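PDB 5V0T: alpha,alpha-trehalose-phosphate synthase (UDP-forming) from Burkholderia xenovorans, which belongs to glycosyltransferase family 20, enzymes of the GT-B fold, in which two Rossmann-like domains face each other across a ligand-binding cleft. Local coordinates for residues A[362-367]-A[388-393]; A[185-190]-A[226-231]; A[277-282]-A[313-318]. One frame throughout, in Å; residues are numbered along the deposited sequence.

Interaction 1. Residues A[362-367]-A[388-393]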
loop_
_atom_site.group_PDB
_atom_site.type_symbol
_atom_site.label_atom_id
_atom_site.label_comp_id
_atom_site.label_asym_id
_atom_site.label_seq_id
_atom_site.Cartn_x
_atom_site.Cartn_y
_atom_site.Cartn_z
ATOM N N LEU A 362 -18.303 -4.878 6.265
ATOM C CA LEU A 362 -18.156 -4.257 7.583
ATOM C C LEU A 362 -17.893 -2.758 7.473
ATOM O O LEU A 362 -18.408 -1.974 8.280
ATOM C CB LEU A 362 -17.025 -4.935 8.362
ATOM C CG LEU A 362 -17.301 -6.394 8.755
ATOM C CD1 LEU A 362 -16.063 -7.029 9.351
ATOM C CD2 LEU A 362 -18.454 -6.460 9.735
ATOM N N PHE A 363 -17.096 -2.341 6.485
ATOM C CA PHE A 363 -16.863 -0.913 6.271
ATOM C C PHE A 363 -18.182 -0.154 6.194
ATOM O O PHE A 363 -18.314 0.945 6.746
ATOM C CB PHE A 363 -16.069 -0.684 4.977
ATOM C CG PHE A 363 -14.574 -0.956 5.079
ATOM C CD1 PHE A 363 -13.896 -0.826 6.270
ATOM C CD2 PHE A 363 -13.856 -1.317 3.936
ATOM C CE1 PHE A 363 -12.518 -1.066 6.338
ATOM C CE2 PHE A 363 -12.479 -1.562 3.988
ATOM C CZ PHE A 363 -11.810 -1.435 5.191
ATOM N N ARG A 364 -19.173 -0.732 5.508
ATOM C CA ARG A 364 -20.468 -0.089 5.309
ATOM C C ARG A 364 -21.234 0.107 6.619
ATOM O O ARG A 364 -22.115 0.968 6.681
ATOM C CB ARG A 364 -21.301 -0.920 4.315
ATOM C CG ARG A 364 -22.616 -0.298 3.788
ATOM C CD ARG A 364 -23.167 -1.172 2.657
ATOM N NE ARG A 364 -24.360 -0.645 1.979
ATOM C CZ ARG A 364 -24.334 0.046 0.838
ATOM N NH1 ARG A 364 -23.173 0.330 0.238
ATOM N NH2 ARG A 364 -25.471 0.468 0.297
ATOM N N THR A 365 -20.916 -0.655 7.665
ATOM C CA THR A 365 -21.566 -0.473 8.957
ATOM C C THR A 365 -20.803 0.453 9.900
ATOM O O THR A 365 -21.296 0.725 10.994
ATOM C CB THR A 365 -21.754 -1.822 9.663
ATOM O OG1 THR A 365 -20.515 -2.204 10.267
ATOM C CG2 THR A 365 -22.167 -2.900 8.679
ATOM N N ALA A 366 -19.615 0.924 9.523
ATOM C CA ALA A 366 -18.752 1.684 10.420
ATOM C C ALA A 366 -19.003 3.182 10.268
ATOM O O ALA A 366 -18.833 3.741 9.177
ATOM C CB ALA A 366 -17.283 1.359 10.139
ATOM N N HIS A 367 -19.385 3.833 11.374
ATOM C CA HIS A 367 -19.621 5.277 11.368
ATOM C C HIS A 367 -18.360 6.058 11.040
ATOM O O HIS A 367 -18.438 7.171 10.494
ATOM C CB HIS A 367 -20.156 5.712 12.733
ATOM C CG HIS A 367 -21.418 5.021 13.107
ATOM N ND1 HIS A 367 -21.438 3.733 13.598
ATOM C CD2 HIS A 367 -22.710 5.412 13.007
ATOM C CE1 HIS A 367 -22.693 3.364 13.793
ATOM N NE2 HIS A 367 -23.482 4.365 13.445
ATOM N N ALA A 388 -17.381 1.703 0.112
ATOM C CA ALA A 388 -18.336 0.760 0.686
ATOM C C ALA A 388 -19.590 1.439 1.231
ATOM O O ALA A 388 -20.598 0.756 1.459
ATOM C CB ALA A 388 -17.660 -0.038 1.811
ATOM N N GLN A 389 -19.547 2.756 1.457
ATOM C CA GLN A 389 -20.589 3.422 2.225
ATOM C C GLN A 389 -21.933 3.395 1.508
ATOM O O GLN A 389 -22.020 3.411 0.276
ATOM C CB GLN A 389 -20.201 4.876 2.527
ATOM C CG GLN A 389 -18.992 4.984 3.452
ATOM C CD GLN A 389 -19.166 4.126 4.689
ATOM O OE1 GLN A 389 -20.094 4.340 5.479
ATOM N NE2 GLN A 389 -18.296 3.123 4.849
ATOM N N ASP A 390 -22.988 3.336 2.306
ATOM C CA ASP A 390 -24.337 3.550 1.792
ATOM C C ASP A 390 -24.520 5.043 1.559
ATOM O O ASP A 390 -24.453 5.816 2.518
ATOM C CB ASP A 390 -25.354 3.019 2.794
ATOM C CG ASP A 390 -26.807 3.249 2.376
ATOM O OD1 ASP A 390 -27.088 3.843 1.309
ATOM O OD2 ASP A 390 -27.683 2.813 3.153
ATOM N N PRO A 391 -24.733 5.496 0.321
ATOM C CA PRO A 391 -24.866 6.946 0.097
ATOM C C PRO A 391 -26.029 7.567 0.859
ATOM O O PRO A 391 -25.992 8.767 1.153
ATOM C CB PRO A 391 -25.056 7.055 -1.423
ATOM C CG PRO A 391 -25.528 5.692 -1.854
ATOM C CD PRO A 391 -24.829 4.731 -0.934
ATOM N N GLU A 392 -27.050 6.785 1.205
ATOM C CA GLU A 392 -28.144 7.297 2.021
ATOM C C GLU A 392 -27.716 7.597 3.456
ATOM O O GLU A 392 -28.354 8.424 4.116
ATOM C CB GLU A 392 -29.303 6.299 2.021
ATOM C CG GLU A 392 -30.009 6.214 0.696
ATOM C CD GLU A 392 -30.631 7.534 0.318
ATOM O OE1 GLU A 392 -31.522 7.998 1.064
ATOM O OE2 GLU A 392 -30.217 8.117 -0.709
ATOM N N ASN A 393 -26.658 6.959 3.949
ATOM C CA ASN A 393 -26.211 7.163 5.327
ATOM C C ASN A 393 -24.722 6.836 5.444
ATOM O O ASN A 393 -24.344 5.867 6.111
ATOM C CB ASN A 393 -27.065 6.305 6.273
ATOM C CG ASN A 393 -26.836 6.619 7.745
ATOM O OD1 ASN A 393 -26.228 7.631 8.105
ATOM N ND2 ASN A 393 -27.348 5.750 8.608
HETATM O O HOH W 1 -22.746 3.276 5.143
#

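Interaction 2. Residues A[185-190]-A[226-231]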
loop_
_atom_site.group_PDB
_atom_site.type_symbol
_atom_site.label_atom_id
_atom_site.label_comp_id
_atom_site.label_asym_id
_atom_site.label_seq_id
_atom_site.Cartn_x
_atom_site.Cartn_y
_atom_site.Cartn_z
ATOM N N ALA A 185 20.102 2.604 -11.121
ATOM C CA ALA A 185 19.346 1.458 -11.621
ATOM C C ALA A 185 17.938 1.863 -12.053
ATOM O O ALA A 185 17.433 1.380 -13.076
ATOM C CB ALA A 185 19.285 0.364 -10.550
ATOM N N LEU A 186 17.295 2.763 -11.300
ATOM C CA LEU A 186 15.981 3.261 -11.705
ATOM C C LEU A 186 16.020 3.906 -13.080
ATOM O O LEU A 186 15.039 3.821 -13.832
ATOM C CB LEU A 186 15.447 4.268 -10.685
ATOM C CG LEU A 186 14.839 3.772 -9.378
ATOM C CD1 LEU A 186 14.475 4.982 -8.518
ATOM C CD2 LEU A 186 13.599 2.918 -9.649
ATOM N N CYS A 187 17.134 4.545 -13.430
ATOM C CA CYS A 187 17.225 5.217 -14.714
ATOM C C CYS A 187 17.428 4.262 -15.885
ATOM O O CYS A 187 17.471 4.730 -17.020
ATOM C CB CYS A 187 18.345 6.271 -14.670
ATOM S SG CYS A 187 17.988 7.614 -13.480
ATOM N N SER A 188 17.513 2.946 -15.662
ATOM C CA SER A 188 17.446 2.014 -16.787
ATOM C C SER A 188 16.023 1.735 -17.245
ATOM O O SER A 188 15.842 1.120 -18.295
ATOM C CB SER A 188 18.106 0.673 -16.450
ATOM O OG SER A 188 19.518 0.786 -16.442
ATOM N N PHE A 189 15.017 2.128 -16.478
ATOM C CA PHE A 189 13.646 1.965 -16.931
ATOM C C PHE A 189 13.333 2.981 -18.025
ATOM O O PHE A 189 13.944 4.049 -18.101
ATOM C CB PHE A 189 12.685 2.121 -15.750
ATOM C CG PHE A 189 12.639 0.908 -14.834
ATOM C CD1 PHE A 189 11.855 -0.191 -15.169
ATOM C CD2 PHE A 189 13.359 0.873 -13.655
ATOM C CE1 PHE A 189 11.795 -1.304 -14.350
ATOM C CE2 PHE A 189 13.312 -0.242 -12.829
ATOM C CZ PHE A 189 12.511 -1.341 -13.186
ATOM N N ASP A 190 12.398 2.624 -18.911
ATOM C CA ASP A 190 11.923 3.605 -19.887
ATOM C C ASP A 190 11.023 4.650 -19.244
ATOM O O ASP A 190 11.045 5.819 -19.645
ATOM C CB ASP A 190 11.183 2.893 -21.020
ATOM C CG ASP A 190 12.096 2.003 -21.820
ATOM O OD1 ASP A 190 13.142 2.509 -22.269
ATOM O OD2 ASP A 190 11.804 0.807 -21.964
ATOM N N HIS A 226 17.274 13.312 -17.328
ATOM C CA HIS A 226 18.618 13.060 -17.831
ATOM C C HIS A 226 19.530 12.867 -16.633
ATOM O O HIS A 226 19.711 13.796 -15.839
ATOM C CB HIS A 226 19.126 14.215 -18.697
ATOM C CG HIS A 226 18.356 14.420 -19.964
ATOM N ND1 HIS A 226 18.736 13.862 -21.167
ATOM C CD2 HIS A 226 17.245 15.148 -20.225
ATOM C CE1 HIS A 226 17.886 14.228 -22.109
ATOM N NE2 HIS A 226 16.970 15.006 -21.563
ATOM N N ALA A 227 20.102 11.671 -16.502
ATOM C CA ALA A 227 20.979 11.379 -15.376
ATOM C C ALA A 227 21.748 10.100 -15.662
ATOM O O ALA A 227 21.241 9.196 -16.332
ATOM C CB ALA A 227 20.195 11.247 -14.062
ATOM N N PHE A 228 22.980 10.046 -15.150
ATOM C CA PHE A 228 23.842 8.870 -15.289
ATOM C C PHE A 228 24.029 8.481 -16.751
ATOM O O PHE A 228 24.120 7.298 -17.087
ATOM C CB PHE A 228 23.291 7.679 -14.503
ATOM C CG PHE A 228 23.062 7.954 -13.049
ATOM C CD1 PHE A 228 24.125 7.960 -12.154
ATOM C CD2 PHE A 228 21.780 8.186 -12.569
ATOM C CE1 PHE A 228 23.911 8.207 -10.809
ATOM C CE2 PHE A 228 21.557 8.429 -11.230
ATOM C CZ PHE A 228 22.626 8.437 -10.343
ATOM N N GLY A 229 24.060 9.479 -17.636
ATOM C CA GLY A 229 24.166 9.220 -19.055
ATOM C C GLY A 229 22.909 8.707 -19.724
ATOM O O GLY A 229 22.921 8.480 -20.939
ATOM N N ARG A 230 21.823 8.518 -18.992
ATOM C CA ARG A 230 20.616 7.934 -19.549
ATOM C C ARG A 230 19.525 8.991 -19.687
ATOM O O ARG A 230 19.559 10.044 -19.046
ATOM C CB ARG A 230 20.144 6.764 -18.675
ATOM C CG ARG A 230 21.264 5.752 -18.424
ATOM C CD ARG A 230 20.766 4.413 -17.932
ATOM N NE ARG A 230 20.784 3.425 -19.005
ATOM C CZ ARG A 230 19.784 3.241 -19.860
ATOM N NH1 ARG A 230 18.684 3.977 -19.762
ATOM N NH2 ARG A 230 19.884 2.322 -20.811
ATOM N N THR A 231 18.564 8.700 -20.561
ATOM C CA THR A 231 17.383 9.531 -20.765
ATOM C C THR A 231 16.143 8.676 -20.545
ATOM O O THR A 231 16.041 7.576 -21.096
ATOM C CB THR A 231 17.354 10.125 -22.181
ATOM O OG1 THR A 231 18.508 10.946 -22.385
ATOM C CG2 THR A 231 16.109 10.967 -22.377
HETATM O O HOH W 2 14.138 5.223 -22.424
#

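Interaction 3. Residues A[277-282]-A[313-318]. With G6P (6-O-phosphono-alpha-D-glucopyranose), chain J; UDP (uridine-5'-diphosphate), chain I.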
loop_
_atom_site.group_PDB
_atom_site.type_symbol
_atom_site.label_atom_id
_atom_site.label_comp_id
_atom_site.label_asym_id
_atom_site.label_seq_id
_atom_site.Cartn_x
_atom_site.Cartn_y
_atom_site.Cartn_z
ATOM N N ARG A 277 -2.378 -3.980 7.856
ATOM C CA ARG A 277 -1.254 -4.836 8.237
ATOM C C ARG A 277 -0.606 -4.235 9.483
ATOM O O ARG A 277 -0.523 -3.011 9.619
ATOM C CB ARG A 277 -0.233 -4.945 7.098
ATOM C CG ARG A 277 -0.681 -5.766 5.873
ATOM C CD ARG A 277 0.469 -5.851 4.818
ATOM N NE ARG A 277 0.914 -4.508 4.466
ATOM C CZ ARG A 277 2.013 -3.923 4.936
ATOM N NH1 ARG A 277 2.842 -4.575 5.745
ATOM N NH2 ARG A 277 2.281 -2.677 4.584
ATOM N N LEU A 278 -0.196 -5.082 10.432
ATOM C CA LEU A 278 0.402 -4.554 11.663
ATOM C C LEU A 278 1.859 -4.175 11.367
ATOM O O LEU A 278 2.828 -4.824 11.772
ATOM C CB LEU A 278 0.263 -5.536 12.826
ATOM C CG LEU A 278 0.132 -4.875 14.216
ATOM C CD1 LEU A 278 -0.155 -5.895 15.325
ATOM C CD2 LEU A 278 1.416 -4.085 14.585
ATOM N N ASP A 279 1.982 -3.068 10.649
ATOM C CA ASP A 279 3.238 -2.498 10.201
ATOM C C ASP A 279 3.515 -1.223 11.000
ATOM O O ASP A 279 2.587 -0.475 11.320
ATOM C CB ASP A 279 3.137 -2.209 8.695
ATOM C CG ASP A 279 4.481 -1.975 8.042
ATOM O OD1 ASP A 279 5.238 -1.077 8.480
ATOM O OD2 ASP A 279 4.789 -2.717 7.085
ATOM N N TYR A 280 4.788 -0.961 11.326
ATOM C CA TYR A 280 5.088 0.293 12.016
ATOM C C TYR A 280 4.780 1.525 11.157
ATOM O O TYR A 280 4.625 2.627 11.693
ATOM C CB TYR A 280 6.553 0.313 12.486
ATOM C CG TYR A 280 7.574 -0.107 11.449
ATOM C CD1 TYR A 280 7.929 0.735 10.408
ATOM C CD2 TYR A 280 8.177 -1.356 11.513
ATOM C CE1 TYR A 280 8.887 0.351 9.462
ATOM C CE2 TYR A 280 9.108 -1.755 10.576
ATOM C CZ TYR A 280 9.462 -0.900 9.560
ATOM O OH TYR A 280 10.405 -1.319 8.647
ATOM N N SER A 281 4.656 1.370 9.841
ATOM C CA SER A 281 4.280 2.507 9.002
ATOM C C SER A 281 2.847 2.981 9.241
ATOM O O SER A 281 2.507 4.097 8.836
ATOM C CB SER A 281 4.429 2.135 7.522
ATOM O OG SER A 281 3.437 1.157 7.190
ATOM N N LYS A 282 1.997 2.171 9.877
ATOM C CA LYS A 282 0.559 2.446 9.915
ATOM C C LYS A 282 0.128 3.321 11.096
ATOM O O LYS A 282 -1.065 3.630 11.227
ATOM C CB LYS A 282 -0.206 1.123 9.919
ATOM C CG LYS A 282 0.090 0.270 8.661
ATOM C CD LYS A 282 -0.572 0.854 7.414
ATOM C CE LYS A 282 -0.272 -0.009 6.152
ATOM N NZ LYS A 282 -0.824 0.598 4.881
ATOM N N PRO A 313 -1.260 -10.205 10.736
ATOM C CA PRO A 313 0.192 -10.386 10.738
ATOM C C PRO A 313 0.786 -9.985 9.399
ATOM O O PRO A 313 0.184 -10.189 8.340
ATOM C CB PRO A 313 0.364 -11.893 10.979
ATOM C CG PRO A 313 -0.970 -12.352 11.541
ATOM C CD PRO A 313 -1.987 -11.479 10.917
ATOM N N THR A 314 1.985 -9.427 9.463
ATOM C CA THR A 314 2.761 -9.139 8.272
ATOM C C THR A 314 4.232 -9.314 8.626
ATOM O O THR A 314 4.664 -8.895 9.700
ATOM C CB THR A 314 2.459 -7.720 7.768
ATOM O OG1 THR A 314 3.217 -7.453 6.586
ATOM C CG2 THR A 314 2.796 -6.673 8.828
ATOM N N ARG A 315 4.991 -9.966 7.747
ATOM C CA ARG A 315 6.454 -10.023 7.885
ATOM C C ARG A 315 6.873 -10.439 9.304
ATOM O O ARG A 315 7.771 -9.861 9.923
ATOM C CB ARG A 315 7.067 -8.677 7.478
ATOM C CG ARG A 315 6.749 -8.303 6.023
ATOM C CD ARG A 315 7.019 -6.824 5.655
ATOM N NE ARG A 315 6.335 -6.461 4.411
ATOM C CZ ARG A 315 6.236 -5.221 3.935
ATOM N NH1 ARG A 315 6.806 -4.200 4.580
ATOM N NH2 ARG A 315 5.566 -4.999 2.808
ATOM N N ALA A 316 6.204 -11.472 9.826
ATOM C CA ALA A 316 6.276 -11.756 11.256
ATOM C C ALA A 316 7.610 -12.342 11.691
ATOM O O ALA A 316 7.866 -12.395 12.899
ATOM C CB ALA A 316 5.139 -12.702 11.673
ATOM N N ASP A 317 8.461 -12.777 10.760
ATOM C CA ASP A 317 9.763 -13.320 11.122
ATOM C C ASP A 317 10.824 -12.233 11.260
ATOM O O ASP A 317 12.018 -12.540 11.323
ATOM C CB ASP A 317 10.195 -14.398 10.122
ATOM C CG ASP A 317 10.184 -13.917 8.673
ATOM O OD1 ASP A 317 9.976 -12.719 8.432
ATOM O OD2 ASP A 317 10.376 -14.751 7.763
ATOM N N MET A 318 10.407 -10.972 11.333
ATOM C CA MET A 318 11.306 -9.841 11.479
ATOM C C MET A 318 11.121 -9.223 12.855
ATOM O O MET A 318 9.988 -8.963 13.274
ATOM C CB MET A 318 11.060 -8.806 10.387
ATOM C CG MET A 318 11.550 -9.285 9.037
ATOM S SD MET A 318 11.276 -8.016 7.829
ATOM C CE MET A 318 12.682 -6.941 8.165
HETATM C C1 G6P J . 2.774 -3.142 0.498
HETATM C C2 G6P J . 3.887 -3.202 -0.535
HETATM C C3 G6P J . 3.719 -4.433 -1.430
HETATM C C4 G6P J . 3.641 -5.684 -0.550
HETATM C C5 G6P J . 2.518 -5.520 0.475
HETATM C C6 G6P J . 2.388 -6.778 1.335
HETATM O O1 G6P J . 1.550 -3.018 -0.215
HETATM O O2 G6P J . 3.886 -1.990 -1.310
HETATM O O3 G6P J . 4.871 -4.513 -2.287
HETATM O O4 G6P J . 3.358 -6.839 -1.367
HETATM O O5 G6P J . 2.755 -4.350 1.276
HETATM O O6 G6P J . 3.650 -7.081 1.955
HETATM P P G6P J . 4.333 -8.518 1.704
HETATM O O1P G6P J . 3.508 -9.517 2.474
HETATM O O2P G6P J . 5.743 -8.341 2.195
HETATM O O3P G6P J . 4.240 -8.737 0.210
HETATM N N1 UDP I . -6.802 -6.490 3.065
HETATM C C2 UDP I . -7.399 -7.736 2.955
HETATM N N3 UDP I . -7.523 -8.427 4.127
HETATM C C4 UDP I . -7.125 -8.010 5.378
HETATM C C5 UDP I . -6.520 -6.704 5.416
HETATM C C6 UDP I . -6.392 -5.997 4.283
HETATM O O2 UDP I . -7.777 -8.200 1.894
HETATM O O4 UDP I . -7.312 -8.752 6.349
HETATM C "C1'" UDP I . -6.654 -5.703 1.837
HETATM C "C2'" UDP I . -7.409 -4.376 1.868
HETATM O "O2'" UDP I . -8.756 -4.581 1.476
HETATM C "C3'" UDP I . -6.607 -3.563 0.850
HETATM C "C4'" UDP I . -5.176 -4.068 1.071
HETATM O "O4'" UDP I . -5.294 -5.368 1.688
HETATM O "O3'" UDP I . -6.998 -3.820 -0.495
HETATM C "C5'" UDP I . -4.301 -3.183 1.918
HETATM O "O5'" UDP I . -3.774 -2.153 1.060
HETATM P PA UDP I . -3.338 -0.744 1.634
HETATM O O1A UDP I . -4.391 -0.185 2.569
HETATM O O2A UDP I . -2.988 0.105 0.469
HETATM O O3A UDP I . -2.064 -1.029 2.524
HETATM P PB UDP I . -0.806 -1.986 2.412
HETATM O O1B UDP I . -0.553 -2.082 0.904
HETATM O O2B UDP I . 0.313 -1.152 3.072
HETATM O O3B UDP I . -1.049 -3.293 3.068
#

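Interaction 1. Residues A[362-367]-A[388-393]
Arg364 and Gln389 reach past each other, each ending on a backbone carbonyl of the other segment. In Arg364, CG stands anti to the backbone N (chi1 -170°) and the chain runs extended to NE, which carries its methylenes over the Ala388 carbonyl, CG lying 3.3 Å from Ala388 O. The guanidinium then turns NH1 back to donate to that same Ala388 O at 2.9 Å, from above the carbonyl plane. Asp390 CB sits over one face of the guanidinium; the Asp390 carboxylate is nearly parallel to it (planes 4° apart), and Asp390 OD1, 3.9 Å from Arg364 NH2, lies well out of the guanidinium plane, a long salt bridge of charges alone. These segments belong to the Rossmann-like half of the GT-B fold built on the six-stranded parallel sheet: each runs off the end of a helix, 356-363 or 380-388, and leads into the neighbouring strand 368-371 or 396-400. Gln389 starts away from its partner, but a bend at chi2 swings NE2 round to donate to Phe363 O at 2.9 Å (N-H...O 162°), from well above the carbonyl plane though the oxygen lies in the Gln389 amide plane. Ala366 N reaches Phe363 O from the opposite face, closing a type I turn. Elsewhere NE2 meets Tyr385 O, and OE1 accepts from Gly395 N. A water accepts from Asp390 N at 2.8 Å and lies within donating reach of Arg364 O and Gln389 OE1, among more acceptors than protons. Nearer the backbones, Phe363 CB packs 3.6 Å from Ala388 CB, while the phenyl ring leads off against Val275.

Interaction 2. Residues A[185-190]-A[226-231]
This is a small, buried contact between the turn after helix 179-186 and the tip of a beta hairpin, in which the Cys187 thiol meets Ala227 and Phe228 and Arg230 lies across the Cys187 carbonyl, with one weak hydrogen bond. Cys187 points its thiol at the hairpin. SG, beside the backbone N (chi1 -64°), lies 3.9 Å from Phe228 CD2 in a sulfur-aromatic contact at the ring edge, 80° off the ring normal. Ala227 CB borders the same sulfur more loosely, with SG at 4.3 Å. The hairpin joins strands 223-227 and 230-236 through a two-residue type I' turn, in which Phe228 and Gly229 both take positive phi; Ala227 and Arg230 flank it and exchange backbone bonds, Arg230 N to Ala227 O at 2.8 Å. Strand 230-236 in turn runs parallel to strand 191-194, which follows the 185-190 segment in the sheet of the N-terminal Rossmann-like half, while the Phe228 side chain touches Arg180, Val183 and Glu184 of helix 179-186. Arg230 crosses the Cys187 carbonyl: CD passes 3.4 Å from Cys187 O, and a bend at chi3 brings NH1 back to the same Cys187 O at 3.1 Å, in a weak bond with an N-H...O angle of 133°. Ser188 CA lies over one face of the guanidinium, 3.8 Å from Arg230 NH1. Farther along, a water donates to Asp190 OD1 at 2.9 Å and more weakly to Thr231 O, while Asp190 OD2 forms a salt bridge with Arg151.

Interaction 3. Residues A[277-282]-A[313-318]
Arg277 passes beside Thr314 on its way to the UDP, and every part of its side chain has a neighbour. CB packs 3.9 Å from Thr314 CG2, and CG lies between Thr314 CB and UDP O3B, nearer the latter. At CD the chain lies between two oxygens, Thr314 OG1 and UDP O3B, the latter 3.5 Å away. There the chain bends (chi3 -55°), turning NE onto the beta phosphate: NE donates to UDP O3B at 2.7 Å, and NH2 to UDP O2B at 2.9 Å, an almost straight bond of 170°. NH1 spends its two hydrogens within the guanidinium plane, on Thr314 OG1 and, in a salt bridge, on the anti lone pair of Asp279 OD2, each 3.0 Å from it. Four N-H bonds thus fix the rotation of the group. One face is approached by the ring oxygen O5 of G6P, and the guanidinium of Arg315 stacks over the same face, planes 27° apart and centres separated by 4.5 Å. Arg315 itself uses NE for the phosphate oxygen O2P of G6P and NH2 for G6P O6, the latter at 3.0 Å. Asp279 OD2 is 3.5 Å from Arg315 NH1 but far out of its plane, so only charge acts there; Tyr321 OH bonds to both Asp279 OD2 and Arg315 NH1. Both loops follow C-terminal ends of parallel strands, a usual place for ligand-binding loops in this fold. Lys282 NZ adds a further bond to UDP O2B. With Arg277 on the beta phosphate of UDP, Arg315 on the phosphate of G6P and a shared carboxylate beside them, stacking of the two cations should cost little, and the geometry probably couples the positions of the two ligands.

Interactions 1 and 3 belong to the same Rossmann-like half: 277-282 follows strand 270-275, whose neighbour, strand 368-371, follows 362-367, and their nearest atoms are about 10 Å apart. Interaction 2 lies in the other half, on the opposite side of the chain's centre from interaction 1, their centres about 46 Å apart. Interaction 3 is buried, its centre about 12 Å from the chain's centre, and is ruled by ligand phosphates and charge. Interaction 2 is buried but peripheral, combining a thiol at a ring edge with an arginine across a carbonyl. Interaction 1 is partly exposed. Arginines work in all three, on backbone carbonyls in 1 and 2 but on the phosphates of two ligands in 3.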